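Local coordinates for protein putative uronate isomerase (Thermotoga maritima, PDB 4NAR) that probably acts as an isomerase or racemase, possibly with lactate racemase activity, at residues Pro153-Gly158 with Gly288-Gln293; Glu281-Gly286 with Asn346-Ala351; Tyr225-Glu230 with Gly415-Tyr420. One frame throughout, in Å; residues are numbered along the deposited sequence.

Interaction 1: Pro153-Gly158 with Gly288-Gln293. With SO4 (sulfate ion), chain C.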
loop_
_atom_site.group_PDB
_atom_site.type_symbol
_atom_site.label_atom_id
_atom_site.label_comp_id
_atom_site.label_asym_id
_atom_site.label_seq_id
_atom_site.Cartn_x
_atom_site.Cartn_y
_atom_site.Cartn_z
ATOM N N PRO A 153 -5.696 -0.984 -7.281
ATOM C CA PRO A 153 -4.586 -1.719 -7.908
ATOM C C PRO A 153 -3.263 -1.353 -7.242
ATOM O O PRO A 153 -3.064 -0.183 -6.915
ATOM C CB PRO A 153 -4.595 -1.217 -9.351
ATOM C CG PRO A 153 -5.965 -0.636 -9.555
ATOM C CD PRO A 153 -6.380 -0.087 -8.230
ATOM N N HIS A 154 -2.380 -2.330 -7.046
ATOM C CA HIS A 154 -1.176 -2.105 -6.261
ATOM C C HIS A 154 0.060 -2.726 -6.901
ATOM O O HIS A 154 0.009 -3.858 -7.422
ATOM C CB HIS A 154 -1.375 -2.646 -4.847
ATOM C CG HIS A 154 -0.365 -2.144 -3.852
ATOM N ND1 HIS A 154 0.865 -2.743 -3.669
ATOM C CD2 HIS A 154 -0.424 -1.120 -2.965
ATOM C CE1 HIS A 154 1.525 -2.102 -2.715
ATOM N NE2 HIS A 154 0.767 -1.115 -2.273
ATOM N N GLU A 155 1.165 -1.978 -6.829
ATOM C CA GLU A 155 2.414 -2.321 -7.505
ATOM C C GLU A 155 3.121 -3.567 -6.943
ATOM O O GLU A 155 3.959 -4.160 -7.639
ATOM C CB GLU A 155 3.387 -1.135 -7.441
ATOM C CG GLU A 155 3.898 -0.833 -6.018
ATOM C CD GLU A 155 2.883 -0.025 -5.175
ATOM O OE1 GLU A 155 1.735 0.220 -5.648
ATOM O OE2 GLU A 155 3.231 0.381 -4.034
ATOM N N SER A 156 2.811 -3.943 -5.697
ATOM C CA SER A 156 3.467 -5.091 -5.052
ATOM C C SER A 156 2.518 -6.268 -4.783
ATOM O O SER A 156 2.955 -7.418 -4.726
ATOM C CB SER A 156 4.144 -4.701 -3.727
ATOM O OG SER A 156 5.140 -3.709 -3.914
ATOM N N THR A 157 1.234 -5.986 -4.599
ATOM C CA THR A 157 0.286 -7.048 -4.253
ATOM C C THR A 157 -0.857 -7.231 -5.256
ATOM O O THR A 157 -1.911 -7.749 -4.890
ATOM C CB THR A 157 -0.328 -6.808 -2.858
ATOM O OG1 THR A 157 -1.046 -5.562 -2.860
ATOM C CG2 THR A 157 0.770 -6.768 -1.792
ATOM N N GLY A 158 -0.651 -6.792 -6.504
ATOM C CA GLY A 158 -1.686 -6.831 -7.533
ATOM C C GLY A 158 -2.801 -5.852 -7.220
ATOM O O GLY A 158 -3.061 -4.912 -7.978
ATOM N N GLY A 288 3.247 7.263 -8.609
ATOM C CA GLY A 288 3.197 7.991 -9.864
ATOM C C GLY A 288 3.889 7.259 -10.998
ATOM O O GLY A 288 3.390 7.251 -12.129
ATOM N N SER A 289 5.035 6.643 -10.710
ATOM C CA SER A 289 5.700 5.819 -11.717
ATOM C C SER A 289 4.999 4.456 -11.927
ATOM O O SER A 289 4.720 4.065 -13.079
ATOM C CB SER A 289 7.174 5.627 -11.371
ATOM O OG SER A 289 7.768 4.617 -12.175
ATOM N N TYR A 290 4.697 3.746 -10.831
ATOM C CA TYR A 290 4.132 2.389 -10.942
ATOM C C TYR A 290 2.861 2.347 -11.792
ATOM O O TYR A 290 2.656 1.397 -12.559
ATOM C CB TYR A 290 3.786 1.779 -9.581
ATOM C CG TYR A 290 4.783 2.023 -8.476
ATOM C CD1 TYR A 290 6.156 1.995 -8.715
ATOM C CD2 TYR A 290 4.349 2.282 -7.181
ATOM C CE1 TYR A 290 7.056 2.216 -7.695
ATOM C CE2 TYR A 290 5.248 2.508 -6.148
ATOM C CZ TYR A 290 6.601 2.476 -6.410
ATOM O OH TYR A 290 7.495 2.709 -5.385
ATOM N N LYS A 291 1.999 3.354 -11.643
ATOM C CA LYS A 291 0.697 3.325 -12.323
ATOM C C LYS A 291 0.803 3.529 -13.830
ATOM O O LYS A 291 -0.186 3.365 -14.551
ATOM C CB LYS A 291 -0.281 4.346 -11.731
ATOM C CG LYS A 291 -0.635 4.089 -10.270
ATOM C CD LYS A 291 -1.161 2.680 -10.073
ATOM C CE LYS A 291 -2.302 2.653 -9.061
ATOM N NZ LYS A 291 -1.921 2.969 -7.642
ATOM N N LEU A 292 2.006 3.853 -14.302
ATOM C CA LEU A 292 2.219 4.100 -15.722
ATOM C C LEU A 292 3.104 3.041 -16.398
ATOM O O LEU A 292 3.592 3.259 -17.509
ATOM C CB LEU A 292 2.807 5.503 -15.913
ATOM C CG LEU A 292 1.892 6.649 -15.424
ATOM C CD1 LEU A 292 2.594 8.015 -15.438
ATOM C CD2 LEU A 292 0.568 6.690 -16.226
ATOM N N GLN A 293 3.294 1.893 -15.750
ATOM C CA GLN A 293 4.280 0.911 -16.237
ATOM C C GLN A 293 3.752 -0.318 -16.985
ATOM O O GLN A 293 4.545 -1.184 -17.371
ATOM C CB GLN A 293 5.192 0.448 -15.098
ATOM C CG GLN A 293 6.181 1.505 -14.634
ATOM C CD GLN A 293 7.150 0.969 -13.590
ATOM O OE1 GLN A 293 7.589 -0.199 -13.653
ATOM N NE2 GLN A 293 7.478 1.817 -12.606
HETATM S S SO4 C . 0.057 1.187 0.227
HETATM O O1 SO4 C . -0.947 0.103 0.228
HETATM O O2 SO4 C . 0.213 1.714 1.596
HETATM O O3 SO4 C . 1.374 0.730 -0.247
HETATM O O4 SO4 C . -0.445 2.245 -0.657
#

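Interaction 2: Glu281-Gly286 with Asn346-Ala351. With SO4 (sulfate ion), chain B.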
loop_
_atom_site.group_PDB
_atom_site.type_symbol
_atom_site.label_atom_id
_atom_site.label_comp_id
_atom_site.label_asym_id
_atom_site.label_seq_id
_atom_site.Cartn_x
_atom_site.Cartn_y
_atom_site.Cartn_z
ATOM N N GLU A 281 6.495 11.303 0.885
ATOM C CA GLU A 281 7.883 11.008 0.599
ATOM C C GLU A 281 7.885 10.156 -0.647
ATOM O O GLU A 281 6.819 9.687 -1.085
ATOM C CB GLU A 281 8.486 10.221 1.761
ATOM C CG GLU A 281 7.802 8.882 1.963
ATOM C CD GLU A 281 7.836 8.385 3.407
ATOM O OE1 GLU A 281 8.312 9.128 4.298
ATOM O OE2 GLU A 281 7.367 7.243 3.651
ATOM N N VAL A 282 9.071 9.954 -1.218
ATOM C CA VAL A 282 9.192 9.231 -2.487
ATOM C C VAL A 282 8.630 7.801 -2.398
ATOM O O VAL A 282 8.009 7.301 -3.353
ATOM C CB VAL A 282 10.644 9.226 -2.990
ATOM C CG1 VAL A 282 10.741 8.506 -4.320
ATOM C CG2 VAL A 282 11.152 10.675 -3.124
ATOM N N TRP A 283 8.818 7.173 -1.236
ATOM C CA TRP A 283 8.295 5.833 -0.974
ATOM C C TRP A 283 6.843 5.693 -1.419
ATOM O O TRP A 283 6.490 4.703 -2.045
ATOM C CB TRP A 283 8.395 5.492 0.513
ATOM C CG TRP A 283 8.305 4.010 0.820
ATOM C CD1 TRP A 283 7.232 3.329 1.346
ATOM C CD2 TRP A 283 9.346 3.039 0.648
ATOM N NE1 TRP A 283 7.550 1.996 1.509
ATOM C CE2 TRP A 283 8.840 1.792 1.087
ATOM C CE3 TRP A 283 10.667 3.107 0.176
ATOM C CZ2 TRP A 283 9.613 0.613 1.056
ATOM C CZ3 TRP A 283 11.432 1.946 0.152
ATOM C CH2 TRP A 283 10.899 0.711 0.578
ATOM N N THR A 284 5.999 6.674 -1.107
ATOM C CA THR A 284 4.628 6.616 -1.601
ATOM C C THR A 284 4.409 7.376 -2.914
ATOM O O THR A 284 3.585 6.954 -3.743
ATOM C CB THR A 284 3.615 7.089 -0.564
ATOM O OG1 THR A 284 4.031 8.360 -0.033
ATOM C CG2 THR A 284 3.493 6.064 0.549
ATOM N N ALA A 285 5.130 8.479 -3.117
ATOM C CA ALA A 285 4.925 9.254 -4.341
ATOM C C ALA A 285 5.369 8.464 -5.580
ATOM O O ALA A 285 4.955 8.779 -6.712
ATOM C CB ALA A 285 5.622 10.582 -4.273
ATOM N N GLY A 286 6.182 7.428 -5.353
ATOM C CA GLY A 286 6.591 6.506 -6.407
ATOM C C GLY A 286 5.420 5.831 -7.126
ATOM O O GLY A 286 5.584 5.359 -8.263
ATOM N N ASN A 346 19.034 -4.448 2.226
ATOM C CA ASN A 346 17.610 -4.649 2.461
ATOM C C ASN A 346 16.786 -4.803 1.169
ATOM O O ASN A 346 16.755 -3.900 0.329
ATOM C CB ASN A 346 17.042 -3.501 3.296
ATOM C CG ASN A 346 15.564 -3.679 3.584
ATOM O OD1 ASN A 346 14.705 -3.296 2.772
ATOM N ND2 ASN A 346 15.256 -4.281 4.736
ATOM N N LYS A 347 16.080 -5.925 1.041
ATOM C CA LYS A 347 15.375 -6.247 -0.194
ATOM C C LYS A 347 14.106 -5.431 -0.468
ATOM O O LYS A 347 13.660 -5.342 -1.627
ATOM C CB LYS A 347 15.095 -7.750 -0.260
ATOM C CG LYS A 347 16.342 -8.549 -0.621
ATOM C CD LYS A 347 16.113 -10.042 -0.526
ATOM C CE LYS A 347 17.418 -10.802 -0.746
ATOM N NZ LYS A 347 17.589 -11.128 -2.179
ATOM N N ASN A 348 13.536 -4.837 0.582
ATOM C CA ASN A 348 12.370 -3.968 0.442
ATOM C C ASN A 348 12.796 -2.689 -0.296
ATOM O O ASN A 348 12.216 -2.331 -1.333
ATOM C CB ASN A 348 11.758 -3.657 1.825
ATOM C CG ASN A 348 10.332 -3.076 1.745
ATOM O OD1 ASN A 348 9.852 -2.649 0.677
ATOM N ND2 ASN A 348 9.655 -3.050 2.892
ATOM N N VAL A 349 13.819 -2.019 0.231
ATOM C CA VAL A 349 14.477 -0.917 -0.476
ATOM C C VAL A 349 14.921 -1.318 -1.898
ATOM O O VAL A 349 14.716 -0.563 -2.863
ATOM C CB VAL A 349 15.708 -0.410 0.306
ATOM C CG1 VAL A 349 16.489 0.633 -0.514
ATOM C CG2 VAL A 349 15.285 0.151 1.662
ATOM N N ALA A 350 15.525 -2.501 -2.022
ATOM C CA ALA A 350 15.951 -2.981 -3.333
ATOM C C ALA A 350 14.757 -3.058 -4.284
ATOM O O ALA A 350 14.821 -2.582 -5.430
ATOM C CB ALA A 350 16.644 -4.352 -3.222
ATOM N N ALA A 351 13.663 -3.652 -3.812
ATOM C CA ALA A 351 12.469 -3.779 -4.650
ATOM C C ALA A 351 11.903 -2.393 -5.012
ATOM O O ALA A 351 11.503 -2.149 -6.162
ATOM C CB ALA A 351 11.405 -4.661 -3.953
HETATM S S SO4 B . 5.649 -1.026 2.925
HETATM O O1 SO4 B . 5.202 -2.366 2.507
HETATM O O2 SO4 B . 4.880 -0.609 4.108
HETATM O O3 SO4 B . 7.088 -1.069 3.225
HETATM O O4 SO4 B . 5.417 -0.066 1.825
#

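Interaction 3: Tyr225-Glu230 with Gly415-Tyr420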
loop_
_atom_site.group_PDB
_atom_site.type_symbol
_atom_site.label_atom_id
_atom_site.label_comp_id
_atom_site.label_asym_id
_atom_site.label_seq_id
_atom_site.Cartn_x
_atom_site.Cartn_y
_atom_site.Cartn_z
ATOM N N TYR A 225 -13.720 2.466 -3.672
ATOM C CA TYR A 225 -14.137 3.842 -3.888
ATOM C C TYR A 225 -13.463 4.446 -5.115
ATOM O O TYR A 225 -12.457 3.936 -5.624
ATOM C CB TYR A 225 -13.796 4.702 -2.670
ATOM C CG TYR A 225 -12.393 4.428 -2.192
ATOM C CD1 TYR A 225 -12.153 3.431 -1.255
ATOM C CD2 TYR A 225 -11.297 5.137 -2.698
ATOM C CE1 TYR A 225 -10.862 3.141 -0.825
ATOM C CE2 TYR A 225 -9.995 4.858 -2.265
ATOM C CZ TYR A 225 -9.788 3.855 -1.333
ATOM O OH TYR A 225 -8.517 3.551 -0.883
ATOM N N GLU A 226 -14.034 5.553 -5.578
ATOM C CA GLU A 226 -13.388 6.381 -6.584
ATOM C C GLU A 226 -12.853 7.640 -5.925
ATOM O O GLU A 226 -13.347 8.064 -4.873
ATOM C CB GLU A 226 -14.373 6.768 -7.678
ATOM C CG GLU A 226 -14.780 5.616 -8.553
ATOM C CD GLU A 226 -16.168 5.812 -9.123
ATOM O OE1 GLU A 226 -16.839 6.805 -8.740
ATOM O OE2 GLU A 226 -16.586 4.972 -9.949
ATOM N N GLU A 227 -11.841 8.229 -6.555
ATOM C CA GLU A 227 -11.354 9.536 -6.145
ATOM C C GLU A 227 -11.329 10.468 -7.349
ATOM O O GLU A 227 -10.557 10.257 -8.293
ATOM C CB GLU A 227 -9.962 9.437 -5.524
ATOM C CG GLU A 227 -9.407 10.792 -5.140
ATOM C CD GLU A 227 -8.312 10.692 -4.098
ATOM O OE1 GLU A 227 -7.914 9.543 -3.764
ATOM O OE2 GLU A 227 -7.861 11.763 -3.614
ATOM N N GLU A 228 -12.183 11.485 -7.330
ATOM C CA GLU A 228 -12.167 12.485 -8.390
ATOM C C GLU A 228 -11.614 13.796 -7.827
ATOM O O GLU A 228 -10.441 14.140 -8.037
ATOM C CB GLU A 228 -13.572 12.682 -8.964
ATOM C CG GLU A 228 -14.119 11.457 -9.696
ATOM C CD GLU A 228 -15.331 11.788 -10.564
ATOM O OE1 GLU A 228 -16.454 11.382 -10.186
ATOM O OE2 GLU A 228 -15.163 12.452 -11.621
ATOM N N GLU A 229 -12.470 14.523 -7.118
ATOM C CA GLU A 229 -12.030 15.662 -6.331
ATOM C C GLU A 229 -12.261 15.332 -4.867
ATOM O O GLU A 229 -11.585 15.850 -3.984
ATOM C CB GLU A 229 -12.781 16.927 -6.741
ATOM C CG GLU A 229 -12.526 17.318 -8.185
ATOM C CD GLU A 229 -12.570 18.818 -8.384
ATOM O OE1 GLU A 229 -13.012 19.523 -7.431
ATOM O OE2 GLU A 229 -12.161 19.280 -9.486
ATOM N N GLU A 230 -13.238 14.461 -4.636
ATOM C CA GLU A 230 -13.492 13.867 -3.337
ATOM C C GLU A 230 -13.521 12.343 -3.481
ATOM O O GLU A 230 -13.465 11.800 -4.598
ATOM C CB GLU A 230 -14.829 14.357 -2.773
ATOM C CG GLU A 230 -14.777 15.739 -2.144
ATOM C CD GLU A 230 -15.884 15.962 -1.112
ATOM O OE1 GLU A 230 -15.565 16.027 0.098
ATOM O OE2 GLU A 230 -17.067 16.068 -1.511
ATOM N N GLY A 415 -2.820 12.192 -8.802
ATOM C CA GLY A 415 -1.701 11.386 -9.246
ATOM C C GLY A 415 -1.474 10.111 -8.456
ATOM O O GLY A 415 -1.688 10.058 -7.229
ATOM N N GLY A 416 -1.020 9.082 -9.167
ATOM C CA GLY A 416 -0.641 7.828 -8.545
ATOM C C GLY A 416 -1.810 6.976 -8.085
ATOM O O GLY A 416 -1.610 5.983 -7.386
ATOM N N LYS A 417 -3.027 7.359 -8.465
ATOM C CA LYS A 417 -4.221 6.642 -8.023
ATOM C C LYS A 417 -4.661 5.584 -9.038
ATOM O O LYS A 417 -4.689 4.395 -8.729
ATOM C CB LYS A 417 -5.367 7.618 -7.717
ATOM C CG LYS A 417 -5.084 8.609 -6.560
ATOM C CD LYS A 417 -4.766 7.869 -5.263
ATOM C CE LYS A 417 -4.147 8.802 -4.222
ATOM N NZ LYS A 417 -5.071 9.827 -3.665
ATOM N N TYR A 418 -4.982 6.025 -10.253
ATOM C CA TYR A 418 -5.495 5.140 -11.308
ATOM C C TYR A 418 -4.421 4.381 -12.079
ATOM O O TYR A 418 -3.343 4.924 -12.336
ATOM C CB TYR A 418 -6.354 5.944 -12.288
ATOM C CG TYR A 418 -7.636 6.369 -11.643
ATOM C CD1 TYR A 418 -7.667 7.465 -10.796
ATOM C CD2 TYR A 418 -8.811 5.639 -11.820
ATOM C CE1 TYR A 418 -8.837 7.850 -10.163
ATOM C CE2 TYR A 418 -9.996 6.017 -11.191
ATOM C CZ TYR A 418 -9.998 7.128 -10.361
ATOM O OH TYR A 418 -11.154 7.520 -9.718
ATOM N N LEU A 419 -4.732 3.132 -12.444
ATOM C CA LEU A 419 -3.876 2.310 -13.306
ATOM C C LEU A 419 -4.161 2.687 -14.759
ATOM O O LEU A 419 -5.324 2.731 -15.183
ATOM C CB LEU A 419 -4.217 0.833 -13.130
ATOM C CG LEU A 419 -3.143 -0.253 -13.138
ATOM C CD1 LEU A 419 -3.752 -1.562 -13.663
ATOM C CD2 LEU A 419 -1.894 0.141 -13.910
ATOM N N TYR A 420 -3.112 2.964 -15.526
ATOM C CA TYR A 420 -3.285 3.274 -16.940
ATOM C C TYR A 420 -3.052 2.053 -17.831
ATOM O O TYR A 420 -2.174 1.226 -17.555
ATOM C CB TYR A 420 -2.396 4.454 -17.337
ATOM C CG TYR A 420 -3.044 5.759 -16.960
ATOM C CD1 TYR A 420 -3.005 6.228 -15.647
ATOM C CD2 TYR A 420 -3.743 6.497 -17.900
ATOM C CE1 TYR A 420 -3.624 7.414 -15.292
ATOM C CE2 TYR A 420 -4.359 7.684 -17.559
ATOM C CZ TYR A 420 -4.306 8.138 -16.258
ATOM O OH TYR A 420 -4.936 9.319 -15.933
#

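Interaction 1: Pro153-Gly158 with Gly288-Gln293
Glu155 lies against Tyr290 where a tight hairpin-like loop, joining the short antiparallel strands 153-154 and 158-159, meets the short helix 287-290 and the type I turn from Tyr290 to Gln293. The loop falls in the sequence range of the lactate racemase N-terminal domain. The van der Waals part of the contact is the Glu155 chain crossing the tyrosine at a slant: CG comes to 3.4 Å from Tyr290 CD2, and CB stands 3.6 Å from Tyr290 CG. With its CG between the backbone N and the carbonyl carbon (chi1 68°) and a bend at the next bond, Glu155 folds back, which turns the carboxylate to within 25° of the plane of the phenol ring. Folding also sets Glu155 OE1 3.5 Å above the plane of the His154 ring, over its centre, while Glu155 OE2 forms a salt bridge with Lys287.

Among the polar contacts, Lys291 reaches across with a chain bent at several bonds and gives a weak hydrogen bond from NZ to Pro153 O at 3.4 Å; the stronger partner of the ammonium group is Gly416 O.

The imidazole of His154 is held from both nitrogens. His154 ND1 accepts from Ser156 N at 3.1 Å, approached from somewhat outside the ring plane, which fixes the ring's rotation. A sulfate ion, also bound by Arg41 and Lys164, takes an almost straight hydrogen bond (177°) from His154 NE2 to its atom O3 at 2.8 Å.

Interaction 2: Glu281-Gly286 with Asn346-Ala351
Trp283 and Asn348 both turn CG away from the backbone N (chi1 -161° and -164°), and these torsions carry the indole and the amide from the short helix 282-285 and the first turn of helix 347-357 to a common meeting point. The amide comes up to the edge of the six-membered ring, near its plane: Asn348 OD1 lies 3.3 Å from Trp283 CZ2 and 3.5 Å from Trp283 CH2, so the carbonyl oxygen faces the weakly positive aromatic C-H rim. Amide and indole planes are 62° apart. Beside them, Val349 N lies 4.0 Å from Trp283 CH2, at the same ring's edge.

Val349 N is itself bound to Asn346 OD1 at 3.0 Å, in the carbonyl plane; this N-cap bond secures the start of the helix that carries Asn348. The indole is further held by a stack with His352 and an edge-to-face contact with His315.

A sulfate ion joins the two side chains by their donor ends. Trp283 NE1 gives a hydrogen bond to sulfate O4 at 3.0 Å, and Asn348 ND2 a longer one to sulfate O3 at 3.3 Å, each arriving from a different helix. Thr72 and His180 bind the same ion, so residues far apart in the chain converge on it. The sulfate probably came from the crystallisation liquor, but this set of donors is consistent with a pocket for a negatively charged group.

Interaction 3: Tyr225-Glu230 with Gly415-Tyr420
Lys417 NZ is gripped by two carboxylates: it forms a salt bridge with Glu227 OE1 at 2.9 Å and a second with Glu278 OE2. The lysine bends at its second and fourth side-chain torsions, so that its ammonium group turns onto the acid, whereas Glu227 is fully stretched, with CG opposite the backbone N (chi1 178°) and an extended chain beyond. The two chains meet at a slant, and NZ comes to OE1 from above the carboxylate plane, 42° out of it; Glu227 OE2 stays farther away, 3.4 Å from Lys417 NZ.

The backbone of Glu227 is held by the next residue of the other segment. Tyr418 OH donates to Glu227 O at 3.1 Å, approaching from above the carbonyl plane with a C=O...donor angle of 112° and hence off the lone-pair directions. Glu227 O sits at the edge of the phenol ring, 3.5 Å from Tyr418 CE1, while Tyr418 OH also rests 3.9 Å from Glu226 CB. The Glu226 carboxylate leads elsewhere, to a salt bridge with Arg234, and the tyrosine ring has a cation-pi contact with Lys262.

Through these bonds the end of strand 217-227, at the turn leading into strand 231-240 of the large mixed sheet, is tied to the loop just ahead of strand 419-422, which pairs in parallel with strand 261-264. The chemistry is polar and lies at the surface: within a run of five consecutive glutamates Lys417, shared with Glu278, meets Glu227 and Arg234 meets Glu226, which probably offsets part of the negative charge.

How the interactions relate
Lys291 couples interaction 1 to interaction 3: its NZ lies 3.0 Å from Gly416 O, a probable hydrogen bond, and Lys291 O is 3.1 Å from Tyr420 N, so the turn at 290-293 runs against the 415-420 segment. Interactions 1 and 2 touch through Tyr290 OH, 4.0 Å from Trp283 O, as helices 282-285 and 287-290 follow each other in the chain. Their two sulfates lie close together, with the S atoms of the chain C and chain B ions 6.6 Å apart, suggesting one shared anion-binding region. Interaction 3, centred about 21 Å from the centre of interaction 2, belongs instead to the surface.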